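Local coordinates for exopolyphosphatase (Aquifex aeolicus, PDB 1T6C), which probably hydrolyses phosphoanhydride bonds in polyphosphate and guanosine pentaphosphate, as a calcium-binding member of the Ppx/GppA phosphatase family, at residues L134-V142 against V153-R161. Numbering follows the deposited sequence.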
loop_
_atom_site.group_PDB
_atom_site.type_symbol
_atom_site.label_atom_id
_atom_site.label_comp_id
_atom_site.label_asym_id
_atom_site.label_seq_id
_atom_site.Cartn_x
_atom_site.Cartn_y
_atom_site.Cartn_z
ATOM N N LEU A 134 -1.772 15.485 -1.363
ATOM C CA LEU A 134 -2.704 15.812 -2.448
ATOM C C LEU A 134 -3.774 16.825 -2.066
ATOM O O LEU A 134 -4.330 17.477 -2.956
ATOM C CB LEU A 134 -3.398 14.553 -2.981
ATOM C CG LEU A 134 -2.513 13.625 -3.837
ATOM C CD1 LEU A 134 -3.292 12.339 -4.128
ATOM C CD2 LEU A 134 -2.068 14.300 -5.131
ATOM N N LYS A 135 -4.082 16.910 -0.786
ATOM C CA LYS A 135 -5.132 17.823 -0.271
ATOM C C LYS A 135 -6.424 17.715 -1.088
ATOM O O LYS A 135 -6.938 18.713 -1.585
ATOM C CB LYS A 135 -4.587 19.275 -0.199
ATOM C CG LYS A 135 -3.361 19.392 0.725
ATOM C CD LYS A 135 -2.667 20.772 0.780
ATOM C CE LYS A 135 -1.113 20.618 0.925
ATOM N NZ LYS A 135 -0.584 19.912 2.175
ATOM N N PRO A 136 -6.964 16.514 -1.252
ATOM C CA PRO A 136 -8.167 16.337 -2.070
ATOM C C PRO A 136 -9.352 17.079 -1.432
ATOM O O PRO A 136 -9.454 17.167 -0.211
ATOM C CB PRO A 136 -8.394 14.828 -2.036
ATOM C CG PRO A 136 -7.756 14.409 -0.786
ATOM C CD PRO A 136 -6.523 15.235 -0.663
ATOM N N GLU A 137 -10.241 17.573 -2.283
ATOM C CA GLU A 137 -11.364 18.388 -1.836
ATOM C C GLU A 137 -12.631 17.610 -1.593
ATOM O O GLU A 137 -12.889 16.555 -2.176
ATOM C CB GLU A 137 -11.660 19.451 -2.890
ATOM C CG GLU A 137 -10.649 20.566 -2.936
ATOM C CD GLU A 137 -11.025 21.621 -3.950
ATOM O OE1 GLU A 137 -11.318 21.257 -5.112
ATOM O OE2 GLU A 137 -11.032 22.811 -3.584
ATOM N N GLY A 138 -13.478 18.172 -0.735
ATOM C CA GLY A 138 -14.760 17.603 -0.460
ATOM C C GLY A 138 -14.689 16.318 0.327
ATOM O O GLY A 138 -13.768 16.112 1.109
ATOM N N GLU A 139 -15.684 15.481 0.136
ATOM C CA GLU A 139 -15.773 14.187 0.775
ATOM C C GLU A 139 -14.877 13.261 -0.019
ATOM O O GLU A 139 -15.042 13.089 -1.232
ATOM C CB GLU A 139 -17.207 13.659 0.779
ATOM C CG GLU A 139 -18.191 14.477 1.623
ATOM C CD GLU A 139 -17.730 14.676 3.056
ATOM O OE1 GLU A 139 -17.348 13.686 3.690
ATOM O OE2 GLU A 139 -17.732 15.827 3.532
ATOM N N VAL A 140 -13.938 12.656 0.685
ATOM C CA VAL A 140 -12.879 11.886 0.053
ATOM C C VAL A 140 -13.000 10.403 0.388
ATOM O O VAL A 140 -13.339 10.048 1.503
ATOM C CB VAL A 140 -11.537 12.371 0.604
ATOM C CG1 VAL A 140 -10.400 11.588 -0.036
ATOM C CG2 VAL A 140 -11.346 13.863 0.362
ATOM N N CYS A 141 -12.712 9.546 -0.590
ATOM C CA CYS A 141 -12.494 8.141 -0.321
ATOM C C CYS A 141 -11.128 7.768 -0.858
ATOM O O CYS A 141 -10.844 7.948 -2.044
ATOM C CB CYS A 141 -13.568 7.260 -0.928
ATOM S SG CYS A 141 -13.298 5.510 -0.543
ATOM N N VAL A 142 -10.262 7.291 0.044
ATOM C CA VAL A 142 -8.945 6.795 -0.324
ATOM C C VAL A 142 -9.104 5.289 -0.488
ATOM O O VAL A 142 -9.627 4.627 0.397
ATOM C CB VAL A 142 -7.905 7.147 0.746
ATOM C CG1 VAL A 142 -6.585 6.459 0.492
ATOM C CG2 VAL A 142 -7.684 8.625 0.763
ATOM N N VAL A 153 -11.181 4.380 2.775
ATOM C CA VAL A 153 -11.050 5.304 3.898
ATOM C C VAL A 153 -11.740 6.586 3.533
ATOM O O VAL A 153 -11.313 7.289 2.624
ATOM C CB VAL A 153 -9.589 5.599 4.261
ATOM C CG1 VAL A 153 -9.521 6.239 5.638
ATOM C CG2 VAL A 153 -8.782 4.313 4.252
ATOM N N PHE A 154 -12.790 6.892 4.289
ATOM C CA PHE A 154 -13.628 8.045 4.034
ATOM C C PHE A 154 -13.340 9.152 5.030
ATOM O O PHE A 154 -13.199 8.927 6.231
ATOM C CB PHE A 154 -15.088 7.645 4.166
ATOM C CG PHE A 154 -15.517 6.587 3.209
ATOM C CD1 PHE A 154 -16.025 6.923 1.953
ATOM C CD2 PHE A 154 -15.421 5.275 3.569
ATOM C CE1 PHE A 154 -16.443 5.930 1.081
ATOM C CE2 PHE A 154 -15.843 4.259 2.685
ATOM C CZ PHE A 154 -16.331 4.593 1.461
ATOM N N GLY A 155 -13.256 10.352 4.514
ATOM C CA GLY A 155 -13.122 11.518 5.372
ATOM C C GLY A 155 -13.262 12.833 4.654
ATOM O O GLY A 155 -13.667 12.903 3.511
ATOM N N LYS A 156 -12.875 13.891 5.352
ATOM C CA LYS A 156 -12.781 15.216 4.782
ATOM C C LYS A 156 -11.583 15.929 5.385
ATOM O O LYS A 156 -11.401 15.903 6.601
ATOM C CB LYS A 156 -14.042 16.020 5.091
ATOM C CG LYS A 156 -13.972 17.469 4.621
ATOM C CD LYS A 156 -15.330 17.934 4.128
ATOM C CE LYS A 156 -15.459 19.442 4.126
ATOM N NZ LYS A 156 -15.496 19.950 2.736
ATOM N N GLY A 157 -10.751 16.527 4.545
ATOM C CA GLY A 157 -9.514 17.122 5.009
ATOM C C GLY A 157 -8.705 16.039 5.734
ATOM O O GLY A 157 -8.616 14.899 5.247
ATOM N N TYR A 158 -8.169 16.352 6.897
ATOM C CA TYR A 158 -7.337 15.391 7.625
ATOM C C TYR A 158 -8.138 14.437 8.522
ATOM O O TYR A 158 -7.550 13.548 9.197
ATOM C CB TYR A 158 -6.325 16.151 8.464
ATOM C CG TYR A 158 -5.095 16.609 7.738
ATOM C CD1 TYR A 158 -5.107 17.726 6.943
ATOM C CD2 TYR A 158 -3.907 15.898 7.828
ATOM C CE1 TYR A 158 -3.977 18.161 6.309
ATOM C CE2 TYR A 158 -2.789 16.324 7.189
ATOM C CZ TYR A 158 -2.811 17.441 6.428
ATOM O OH TYR A 158 -1.674 17.882 5.789
ATOM N N LYS A 159 -9.470 14.589 8.542
ATOM C CA LYS A 159 -10.322 13.841 9.438
ATOM C C LYS A 159 -10.837 12.587 8.780
ATOM O O LYS A 159 -11.511 12.653 7.780
ATOM C CB LYS A 159 -11.539 14.688 9.875
ATOM C CG LYS A 159 -12.416 13.974 10.858
ATOM C CD LYS A 159 -13.503 14.863 11.454
ATOM C CE LYS A 159 -14.830 14.628 10.810
ATOM N NZ LYS A 159 -15.818 15.701 11.213
ATOM N N VAL A 160 -10.511 11.443 9.345
ATOM C CA VAL A 160 -11.101 10.192 8.916
ATOM C C VAL A 160 -12.432 9.988 9.639
ATOM O O VAL A 160 -12.500 10.093 10.870
ATOM C CB VAL A 160 -10.147 9.045 9.234
ATOM C CG1 VAL A 160 -10.770 7.682 8.940
ATOM C CG2 VAL A 160 -8.840 9.220 8.436
ATOM N N ARG A 161 -13.476 9.693 8.870
ATOM C CA ARG A 161 -14.780 9.296 9.413
ATOM C C ARG A 161 -14.970 7.821 9.565
ATOM O O ARG A 161 -15.532 7.347 10.551
ATOM C CB ARG A 161 -15.865 9.808 8.504
ATOM C CG ARG A 161 -16.081 11.250 8.712
ATOM C CD ARG A 161 -17.561 11.660 8.802
ATOM N NE ARG A 161 -17.620 13.101 8.637
ATOM C CZ ARG A 161 -17.407 13.699 7.492
ATOM N NH1 ARG A 161 -17.113 13.000 6.406
ATOM N NH2 ARG A 161 -17.451 15.009 7.434
HETATM O O HOH W 1 -1.745 20.269 4.527
HETATM O O HOH W 2 -11.361 17.137 1.750
HETATM O O HOH W 3 -12.960 20.578 0.741
HETATM O O HOH W 4 -16.232 11.055 2.935
HETATM O O HOH W 5 -17.348 18.493 1.645
#
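Val142 and Val153 pair through both of their backbone groups, Val142 N giving a bond of 2.8 Å to Val153 O and Val153 N returning one to Val142 O in the carbonyl plane. Two residues on, Val140 and Gly155 repeat the exchange, with Val140 N donating almost straight to Gly155 O (170° at the hydrogen). Between these rungs lies the non-hydrogen-bonded pair Cys141 and Phe154, the tight part of the contact. Cys141 CA and Phe154 CA are 4.5 Å apart, and Cys141 SG sits over one face of the Phe154 ring, 3.9 Å from the centroid and displaced toward the rim. With Cys141 chi1 at -178° the sulfur swings away from its own N and out over the ring; Val206 packs on both side chains. On the sheet's other face Val142 and Val153 meet CB to CB at 4.2 Å, both touching Tyr127 of helix 119-133. The strands form the hairpin 139-146/149-156 in a mixed sheet of the actin-like fold; Asp144, Gly146, Ser149 and Glu151 of the calcium site lie toward the hairpin's turn. A type II' turn from Lys156 to Lys159 then leads into strand 159-166, at one edge of the sheet within this chain. From there Arg161 reaches across Gly155 to Glu139: NH1 of Arg161 meets the syn side of Glu139 OE1 at 2.8 Å in a salt bridge, the carboxylate and guanidinium planes 32° apart. An alanine in place of Glu139 would probably leave Arg161 NH1 without this carboxylate mate. Toward Lys135 the backbones diverge and waters mediate the contact. One molecule joins Pro136 O, Gly138 O and Gly157 N; another links Tyr158 OH to Lys135 NZ, which also bonds Tyr132 O.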